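Long-range contacts in AB hydrolase-1 domain-containing protein (Thermoplasma acidophilum DSM 1728, PDB 3BDI), which is of unknown function but probably acts as a hydrolase, being a cytoplasmic member of the ABHD14 family of alpha/beta hydrolases: residues Gln18-Thr23 with Asn58-Asp63; Trp135-Lys140 with Lys167-Ile172; Ile9-Thr14 with Glu74-Asp79. All blocks are in the same frame, centred on the assembly; numbering follows the deposited sequence.

Interactions 1 and 3 sit at the end of the eight-stranded mixed sheet where strands 5-11, 14-21 and 57-62 run antiparallel in turn; interaction 2 lies on the opposite side of the chain's centre from interaction 1, joining the loop after strand 125-131 to helix 163-172. Along the chain, interaction 1 is nested inside the loop closed by interaction 3, and interaction 2 follows both. The centres of interactions 1 and 3 are 18 Å apart, and the two touch by packing of Q18 on I9. The centres of interactions 1 and 2 are about 28 Å apart, yet interaction 2 meets interaction 3 through W135 and I78. Interaction 1 builds part of the sheet itself, while interactions 2 and 3 join loops to a helix and to a turn at the sheet's edge.

Interaction 1: residues Gln18-Thr23 with Asn58-Asp63; sequences QRKMVT and NVYAPD
Strands 18-21 and 58-62 run antiparallel, their axes 4.5 Å apart and their directions at 173°. R19 with A61 and M21 with V59 are hydrogen-bonded pairs, whereas Q18 with P62 and K20 with Y60 are non-hydrogen-bonded pairs. Four backbone bonds, two in each hydrogen-bonded pair, join the strands, such as R19 N to A61 O at 2.9 Å and V59 N to M21 O at 3.0 Å. Past the last bridge the N58 amide takes over the pairing: OD1 accepts from T23 N at 2.8 Å, the donor standing above the amide's carbonyl plane, and ND2 gives a longer bond to T23 O at 3.2 Å, the acceptor lying in the plane of the N58 amide. OD1 also accepts from N26, so it is gripped twice. On the face shared by Q18, K20, Y60 and P62, V22 CG1 rests over one face of the Y60 ring, 3.5 Å from CZ; its place beside the backbone N, chi1 -56°, turns it to the ring. K20 CB approaches Y60 CD2 obliquely at 4.0 Å, while the extended lysine chain leads off to a salt bridge with E7. Y93 of helix 83-96 touches Y60 and P62 and bonds to Q18 OE1. R19, M21 and V59 meet helix 48-53 on the other face, and R19 pairs with E6 and D44. Such an antiparallel strand beside the parallel core, with helices on both faces, is characteristic of the alpha/beta hydrolase fold.

Interaction 2: residues Trp135-Lys140 with Lys167-Ile172; sequences WVESLK and KEYASI
Y169 and K140 reach across from opposite segments because each sets CG anti to its carbonyl carbon, at chi1 -69° and -63°; the K140 chain then runs fully extended to NZ. E168 swings CG the other way, opposite the backbone N (chi1 -167°), and carries its carboxylate to the lysine tip. NZ bonds OE2 at 2.9 Å in a salt bridge, coming from above the carboxylate plane, while OE1 lies farther off at 3.4 Å from NZ. The two side chains cross at about a right angle. Lower down the same lysine, CG packs on I172 CD1 at 3.7 Å, and I172 CG2 comes within 3.5 Å of the backbone O of K140, the first residue of helix 140-143. The phenol end of Y169 comes up against V136 and E137: V136 CG2 lies 3.6 Å from CE2, and E137 CG stands at the ring edge, 3.1 Å from OH. A water in the ring plane binds OH at 2.7 Å and takes a weak bond from V136 N. M143 touches V136, Y169 and I172, and L152 and W154 of strand 150-155 also line the tyrosine. The contact therefore grades from an apolar inner side, where the phenol's hydroxyl is served by water, to a charged outer one, where the negative E168 probably offsets the charge of K140 and favours keeping its chain stretched over I172.

Interaction 3: residues Ile9-Thr14 with Glu74-Asp79; sequences IDVNGT and EKYGID
Y76 meets the turn after strand 5-11 chiefly through its hydroxyl. The one direct hydrogen bond runs from N12 ND2 to Y76 OH, 3.1 Å long and nearly straight at 170°, with the oxygen in the plane of the asparagine amide; amide and ring planes are 34° apart. The hydroxyl has a stronger partner in D92 of helix 83-96, so the phenol bridges turn and helix. T14 OG1, obliquely placed 4.0 Å from Y76 CD2, bonds instead to S73, which also accepts from Y76 N. The apolar contact comes from V11, whose CG1, held opposite the backbone N at chi1 -175°, lies 3.9 Å from Y76 CE2. Against the ring edge, in its plane, V11 O comes within 3.5 Å of CE2. K75 lays CG over the centre of one ring face, 3.7 Å above the plane, and F89 meets the ring edge-to-face. Within the turn itself, a type I' beta turn from V11 to T14 that joins strands 5-11 and 14-21, the D10 carboxylate accepts from G13 N at 3.1 Å through OD2, an Asx motif spanning the turn that carries N12. A leucine in place of Y76 would probably leave N12 ND2 and D92 without their shared hydroxyl and open a gap beside V11. With an aspartate and an amide both on its oxygen, the phenol probably donates to D92 while accepting from N12, which would fix the rotation of its O-H and tie the edge hairpin to the 74-79 loop.

Interaction 1: residues Gln18-Thr23 with Asn58-Asp63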
loop_
_atom_site.group_PDB
_atom_site.type_symbol
_atom_site.label_atom_id
_atom_site.label_comp_id
_atom_site.label_asym_id
_atom_site.label_seq_id
_atom_site.Cartn_x
_atom_site.Cartn_y
_atom_site.Cartn_z
ATOM N N GLN A 18 10.082 0.474 10.588
ATOM C CA GLN A 18 9.935 -0.080 9.248
ATOM C C GLN A 18 10.717 -1.331 9.032
ATOM O O GLN A 18 11.717 -1.596 9.702
ATOM C CB GLN A 18 10.326 0.957 8.161
ATOM C CG GLN A 18 11.818 1.262 8.088
ATOM C CD GLN A 18 12.168 2.226 6.941
ATOM O OE1 GLN A 18 11.292 2.724 6.249
ATOM N NE2 GLN A 18 13.451 2.554 6.779
ATOM N N ARG A 19 10.263 -2.084 8.056
ATOM C CA ARG A 19 10.940 -3.275 7.524
ATOM C C ARG A 19 11.252 -3.036 6.070
ATOM O O ARG A 19 10.425 -2.514 5.341
ATOM C CB ARG A 19 10.025 -4.478 7.664
ATOM C CG ARG A 19 9.356 -4.574 9.035
ATOM C CD ARG A 19 8.456 -5.767 9.130
ATOM N NE ARG A 19 9.206 -7.011 9.317
ATOM C CZ ARG A 19 8.750 -8.211 8.948
ATOM N NH1 ARG A 19 7.632 -8.314 8.243
ATOM N NH2 ARG A 19 9.478 -9.295 9.216
ATOM N N LYS A 20 12.474 -3.402 5.643
ATOM C CA LYS A 20 12.828 -3.145 4.251
ATOM C C LYS A 20 13.761 -4.205 3.717
ATOM O O LYS A 20 14.490 -4.779 4.479
ATOM C CB LYS A 20 13.455 -1.759 4.070
ATOM C CG LYS A 20 14.809 -1.622 4.706
ATOM C CD LYS A 20 15.315 -0.193 4.640
ATOM C CE LYS A 20 16.754 -0.080 5.128
ATOM N NZ LYS A 20 17.221 1.346 5.310
HETATM N N MSE A 21 13.676 -4.438 2.414
HETATM C CA MSE A 21 14.623 -5.297 1.696
HETATM C C MSE A 21 15.045 -4.554 0.435
HETATM O O MSE A 21 14.278 -4.394 -0.478
HETATM C CB MSE A 21 13.957 -6.612 1.369
HETATM C CG MSE A 21 14.907 -7.623 0.716
HETATM SE SE MSE A 21 14.246 -9.430 0.520
HETATM C CE MSE A 21 14.470 -10.098 2.299
ATOM N N VAL A 22 16.269 -4.059 0.471
ATOM C CA VAL A 22 16.690 -3.158 -0.600
ATOM C C VAL A 22 18.131 -3.459 -1.049
ATOM O O VAL A 22 18.920 -3.996 -0.286
ATOM C CB VAL A 22 16.601 -1.685 -0.121
ATOM C CG1 VAL A 22 15.162 -1.342 0.385
ATOM C CG2 VAL A 22 17.579 -1.451 0.952
ATOM N N THR A 23 18.440 -3.042 -2.261
ATOM C CA THR A 23 19.820 -3.017 -2.746
ATOM C C THR A 23 19.961 -1.764 -3.609
ATOM O O THR A 23 19.021 -1.391 -4.306
ATOM C CB THR A 23 20.159 -4.319 -3.495
ATOM O OG1 THR A 23 21.545 -4.292 -3.875
ATOM C CG2 THR A 23 19.268 -4.519 -4.728
ATOM N N ASN A 58 12.939 -2.686 -4.695
ATOM C CA ASN A 58 13.266 -2.361 -3.307
ATOM C C ASN A 58 11.933 -2.275 -2.566
ATOM O O ASN A 58 11.019 -1.618 -3.029
ATOM C CB ASN A 58 14.036 -1.046 -3.234
ATOM C CG ASN A 58 15.486 -1.223 -3.585
ATOM O OD1 ASN A 58 16.014 -2.325 -3.563
ATOM N ND2 ASN A 58 16.155 -0.119 -3.831
ATOM N N VAL A 59 11.867 -2.941 -1.413
ATOM C CA VAL A 59 10.611 -3.077 -0.655
ATOM C C VAL A 59 10.707 -2.394 0.720
ATOM O O VAL A 59 11.610 -2.659 1.486
ATOM C CB VAL A 59 10.229 -4.548 -0.466
ATOM C CG1 VAL A 59 8.825 -4.673 0.140
ATOM C CG2 VAL A 59 10.319 -5.304 -1.799
ATOM N N TYR A 60 9.716 -1.549 0.991
ATOM C CA TYR A 60 9.664 -0.791 2.257
ATOM C C TYR A 60 8.294 -0.992 2.887
ATOM O O TYR A 60 7.297 -0.956 2.178
ATOM C CB TYR A 60 9.822 0.703 1.980
ATOM C CG TYR A 60 11.107 1.072 1.280
ATOM C CD1 TYR A 60 11.210 1.041 -0.097
ATOM C CD2 TYR A 60 12.221 1.404 2.009
ATOM C CE1 TYR A 60 12.404 1.378 -0.733
ATOM C CE2 TYR A 60 13.421 1.759 1.359
ATOM C CZ TYR A 60 13.485 1.716 0.003
ATOM O OH TYR A 60 14.682 2.042 -0.657
ATOM N N ALA A 61 8.224 -1.187 4.203
ATOM C CA ALA A 61 6.919 -1.327 4.864
ATOM C C ALA A 61 6.985 -0.739 6.277
ATOM O O ALA A 61 7.638 -1.332 7.139
ATOM C CB ALA A 61 6.518 -2.799 4.952
ATOM N N PRO A 62 6.370 0.414 6.526
ATOM C CA PRO A 62 6.320 0.984 7.886
ATOM C C PRO A 62 5.079 0.590 8.662
ATOM O O PRO A 62 4.054 0.213 8.082
ATOM C CB PRO A 62 6.270 2.473 7.611
ATOM C CG PRO A 62 5.489 2.583 6.344
ATOM C CD PRO A 62 5.742 1.305 5.535
ATOM N N ASP A 63 5.171 0.720 9.984
ATOM C CA ASP A 63 3.973 0.789 10.839
ATOM C C ASP A 63 3.512 2.241 10.798
ATOM O O ASP A 63 4.324 3.166 11.004
ATOM C CB ASP A 63 4.239 0.342 12.249
ATOM C CG ASP A 63 4.509 -1.146 12.363
ATOM O OD1 ASP A 63 4.337 -1.886 11.385
ATOM O OD2 ASP A 63 4.912 -1.565 13.479
#

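Interaction 2: residues Trp135-Lys140 with Lys167-Ile172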
loop_
_atom_site.group_PDB
_atom_site.type_symbol
_atom_site.label_atom_id
_atom_site.label_comp_id
_atom_site.label_asym_id
_atom_site.label_seq_id
_atom_site.Cartn_x
_atom_site.Cartn_y
_atom_site.Cartn_z
ATOM N N TRP A 135 -12.273 4.074 3.132
ATOM C CA TRP A 135 -12.247 5.537 3.373
ATOM C C TRP A 135 -12.131 6.423 2.124
ATOM O O TRP A 135 -11.786 7.624 2.236
ATOM C CB TRP A 135 -11.161 5.934 4.391
ATOM C CG TRP A 135 -11.181 5.199 5.716
ATOM C CD1 TRP A 135 -12.148 4.356 6.196
ATOM C CD2 TRP A 135 -10.181 5.284 6.756
ATOM N NE1 TRP A 135 -11.800 3.885 7.443
ATOM C CE2 TRP A 135 -10.606 4.450 7.815
ATOM C CE3 TRP A 135 -8.970 5.981 6.884
ATOM C CZ2 TRP A 135 -9.871 4.295 9.007
ATOM C CZ3 TRP A 135 -8.228 5.831 8.080
ATOM C CH2 TRP A 135 -8.698 4.986 9.121
ATOM N N VAL A 136 -12.420 5.887 0.953
ATOM C CA VAL A 136 -12.254 6.675 -0.275
ATOM C C VAL A 136 -13.570 6.952 -1.022
ATOM O O VAL A 136 -13.547 7.453 -2.131
ATOM C CB VAL A 136 -11.189 6.064 -1.251
ATOM C CG1 VAL A 136 -9.822 6.077 -0.600
ATOM C CG2 VAL A 136 -11.581 4.667 -1.718
ATOM N N GLU A 137 -14.697 6.566 -0.439
ATOM C CA GLU A 137 -15.971 6.704 -1.162
ATOM C C GLU A 137 -16.292 8.134 -1.502
ATOM O O GLU A 137 -16.969 8.358 -2.474
ATOM C CB GLU A 137 -17.107 6.094 -0.373
ATOM C CG GLU A 137 -17.026 4.594 -0.283
ATOM C CD GLU A 137 -18.242 3.956 0.326
ATOM O OE1 GLU A 137 -19.331 4.163 -0.238
ATOM O OE2 GLU A 137 -18.120 3.243 1.348
ATOM N N SER A 138 -15.747 9.088 -0.771
ATOM C CA SER A 138 -15.958 10.507 -1.090
ATOM C C SER A 138 -15.019 11.091 -2.147
ATOM O O SER A 138 -15.124 12.290 -2.479
ATOM C CB SER A 138 -15.793 11.326 0.190
ATOM O OG SER A 138 -14.420 11.428 0.559
ATOM N N LEU A 139 -14.102 10.278 -2.669
ATOM C CA LEU A 139 -13.044 10.733 -3.569
ATOM C C LEU A 139 -13.214 10.287 -5.004
ATOM O O LEU A 139 -12.304 10.420 -5.797
ATOM C CB LEU A 139 -11.719 10.184 -3.050
ATOM C CG LEU A 139 -11.387 10.575 -1.615
ATOM C CD1 LEU A 139 -10.070 9.932 -1.162
ATOM C CD2 LEU A 139 -11.315 12.082 -1.553
ATOM N N LYS A 140 -14.401 9.832 -5.381
ATOM C CA LYS A 140 -14.627 9.251 -6.721
ATOM C C LYS A 140 -14.325 10.247 -7.836
ATOM O O LYS A 140 -13.779 9.870 -8.894
ATOM C CB LYS A 140 -16.078 8.779 -6.840
ATOM C CG LYS A 140 -16.433 7.681 -5.870
ATOM C CD LYS A 140 -17.900 7.296 -6.013
ATOM C CE LYS A 140 -18.277 6.330 -4.916
ATOM N NZ LYS A 140 -19.726 5.934 -5.032
ATOM N N LYS A 167 -16.372 -3.071 -8.261
ATOM C CA LYS A 167 -16.739 -2.895 -9.660
ATOM C C LYS A 167 -16.876 -1.404 -9.974
ATOM O O LYS A 167 -16.474 -0.934 -11.039
ATOM C CB LYS A 167 -18.030 -3.674 -9.957
ATOM C CG LYS A 167 -17.859 -5.176 -9.752
ATOM N N GLU A 168 -17.380 -0.655 -9.019
ATOM C CA GLU A 168 -17.468 0.774 -9.178
ATOM C C GLU A 168 -16.084 1.451 -9.241
ATOM O O GLU A 168 -15.779 2.235 -10.119
ATOM C CB GLU A 168 -18.301 1.375 -8.075
ATOM C CG GLU A 168 -18.654 2.791 -8.422
ATOM C CD GLU A 168 -19.510 3.475 -7.408
ATOM O OE1 GLU A 168 -19.888 2.825 -6.400
ATOM O OE2 GLU A 168 -19.792 4.672 -7.658
ATOM N N TYR A 169 -15.181 1.108 -8.323
ATOM C CA TYR A 169 -13.860 1.708 -8.370
ATOM C C TYR A 169 -13.106 1.295 -9.627
ATOM O O TYR A 169 -12.315 2.081 -10.154
ATOM C CB TYR A 169 -13.058 1.327 -7.124
ATOM C CG TYR A 169 -13.524 1.918 -5.822
ATOM C CD1 TYR A 169 -14.506 2.912 -5.761
ATOM C CD2 TYR A 169 -12.963 1.490 -4.614
ATOM C CE1 TYR A 169 -14.916 3.445 -4.543
ATOM C CE2 TYR A 169 -13.363 2.010 -3.419
ATOM C CZ TYR A 169 -14.344 2.985 -3.364
ATOM O OH TYR A 169 -14.743 3.511 -2.154
ATOM N N ALA A 170 -13.346 0.081 -10.120
ATOM C CA ALA A 170 -12.679 -0.406 -11.314
ATOM C C ALA A 170 -13.122 0.392 -12.543
ATOM O O ALA A 170 -12.357 0.609 -13.478
ATOM C CB ALA A 170 -12.979 -1.873 -11.517
ATOM N N SER A 171 -14.357 0.824 -12.513
ATOM C CA SER A 171 -14.863 1.685 -13.593
ATOM C C SER A 171 -14.324 3.105 -13.526
ATOM O O SER A 171 -14.012 3.738 -14.549
ATOM C CB SER A 171 -16.374 1.752 -13.476
ATOM O OG SER A 171 -16.950 0.476 -13.536
ATOM N N ILE A 172 -14.261 3.653 -12.328
ATOM C CA ILE A 172 -13.757 4.992 -12.121
ATOM C C ILE A 172 -12.280 5.126 -12.524
ATOM O O ILE A 172 -11.885 6.121 -13.146
ATOM C CB ILE A 172 -13.973 5.439 -10.640
ATOM C CG1 ILE A 172 -15.479 5.534 -10.347
ATOM C CG2 ILE A 172 -13.283 6.753 -10.339
ATOM C CD1 ILE A 172 -15.820 5.627 -8.854
HETATM O O HOH W 1 -13.669 2.784 0.234
#

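Interaction 3: residues Ile9-Thr14 with Glu74-Asp79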
loop_
_atom_site.group_PDB
_atom_site.type_symbol
_atom_site.label_atom_id
_atom_site.label_comp_id
_atom_site.label_asym_id
_atom_site.label_seq_id
_atom_site.Cartn_x
_atom_site.Cartn_y
_atom_site.Cartn_z
ATOM N N ILE A 9 13.132 4.728 11.852
ATOM C CA ILE A 9 13.496 5.905 11.034
ATOM C C ILE A 9 12.773 7.124 11.642
ATOM O O ILE A 9 11.662 7.001 12.201
ATOM C CB ILE A 9 13.143 5.685 9.516
ATOM C CG1 ILE A 9 13.795 6.757 8.629
ATOM C CG2 ILE A 9 11.627 5.535 9.289
ATOM C CD1 ILE A 9 13.858 6.377 7.197
ATOM N N ASP A 10 13.402 8.302 11.598
ATOM C CA ASP A 10 12.724 9.527 11.912
ATOM C C ASP A 10 12.070 10.065 10.689
ATOM O O ASP A 10 12.745 10.312 9.669
ATOM C CB ASP A 10 13.679 10.585 12.434
ATOM C CG ASP A 10 12.928 11.881 12.841
ATOM O OD1 ASP A 10 12.216 11.829 13.851
ATOM O OD2 ASP A 10 13.041 12.868 12.140
ATOM N N VAL A 11 10.756 10.284 10.763
ATOM C CA VAL A 11 9.996 10.948 9.717
ATOM C C VAL A 11 9.491 12.261 10.311
ATOM O O VAL A 11 8.482 12.327 11.014
ATOM C CB VAL A 11 8.859 10.056 9.151
ATOM C CG1 VAL A 11 8.190 10.776 7.962
ATOM C CG2 VAL A 11 9.429 8.687 8.729
ATOM N N ASN A 12 10.238 13.336 10.075
ATOM C CA ASN A 12 9.905 14.672 10.572
ATOM C C ASN A 12 9.477 14.698 12.014
ATOM O O ASN A 12 8.527 15.372 12.379
ATOM C CB ASN A 12 8.890 15.363 9.666
ATOM C CG ASN A 12 9.467 15.667 8.319
ATOM O OD1 ASN A 12 10.566 16.231 8.224
ATOM N ND2 ASN A 12 8.781 15.284 7.275
ATOM N N GLY A 13 10.213 13.985 12.850
ATOM C CA GLY A 13 10.006 14.053 14.291
ATOM C C GLY A 13 9.198 12.893 14.870
ATOM O O GLY A 13 9.070 12.774 16.085
ATOM N N THR A 14 8.687 12.031 14.001
ATOM C CA THR A 14 7.939 10.846 14.439
ATOM C C THR A 14 8.794 9.618 14.245
ATOM O O THR A 14 9.290 9.371 13.122
ATOM C CB THR A 14 6.627 10.724 13.664
ATOM O OG1 THR A 14 5.806 11.844 13.991
ATOM C CG2 THR A 14 5.852 9.432 14.042
ATOM N N GLU A 74 1.331 13.932 16.000
ATOM C CA GLU A 74 0.432 15.036 15.734
ATOM C C GLU A 74 0.353 15.339 14.262
ATOM O O GLU A 74 -0.736 15.624 13.770
ATOM C CB GLU A 74 0.860 16.303 16.484
ATOM C CG GLU A 74 0.746 16.156 17.988
ATOM C CD GLU A 74 1.321 17.305 18.753
ATOM O OE1 GLU A 74 1.096 18.462 18.368
ATOM O OE2 GLU A 74 2.033 17.061 19.754
ATOM N N LYS A 75 1.488 15.328 13.570
ATOM C CA LYS A 75 1.529 15.684 12.148
ATOM C C LYS A 75 0.799 14.658 11.249
ATOM O O LYS A 75 0.125 15.021 10.246
ATOM C CB LYS A 75 3.008 15.780 11.724
ATOM C CG LYS A 75 3.268 16.188 10.294
ATOM C CD LYS A 75 4.753 16.420 10.046
ATOM C CE LYS A 75 4.995 16.804 8.601
ATOM N NZ LYS A 75 4.585 18.242 8.337
ATOM N N TYR A 76 0.954 13.369 11.576
ATOM C CA TYR A 76 0.507 12.280 10.702
ATOM C C TYR A 76 -0.629 11.482 11.258
ATOM O O TYR A 76 -1.145 10.598 10.572
ATOM C CB TYR A 76 1.686 11.337 10.426
ATOM C CG TYR A 76 2.880 12.023 9.765
ATOM C CD1 TYR A 76 2.744 12.692 8.551
ATOM C CD2 TYR A 76 4.169 11.950 10.333
ATOM C CE1 TYR A 76 3.829 13.314 7.967
ATOM C CE2 TYR A 76 5.245 12.570 9.747
ATOM C CZ TYR A 76 5.085 13.215 8.549
ATOM O OH TYR A 76 6.199 13.809 7.966
ATOM N N GLY A 77 -1.041 11.731 12.490
ATOM C CA GLY A 77 -2.025 10.872 13.132
ATOM C C GLY A 77 -3.337 10.924 12.396
ATOM O O GLY A 77 -3.714 11.967 11.838
ATOM N N ILE A 78 -4.037 9.791 12.383
ATOM C CA ILE A 78 -5.321 9.700 11.674
ATOM C C ILE A 78 -6.492 9.582 12.636
ATOM O O ILE A 78 -7.612 9.335 12.181
ATOM C CB ILE A 78 -5.344 8.648 10.523
ATOM C CG1 ILE A 78 -4.880 7.290 11.000
ATOM C CG2 ILE A 78 -4.504 9.149 9.318
ATOM C CD1 ILE A 78 -5.857 6.620 11.838
ATOM N N ASP A 79 -6.278 9.870 13.919
ATOM C CA ASP A 79 -7.359 9.842 14.913
ATOM C C ASP A 79 -8.571 10.673 14.518
ATOM O O ASP A 79 -9.682 10.290 14.878
ATOM C CB ASP A 79 -6.911 10.425 16.251
ATOM C CG ASP A 79 -5.816 9.643 16.902
ATOM O OD1 ASP A 79 -5.707 8.427 16.630
ATOM O OD2 ASP A 79 -5.079 10.255 17.715
#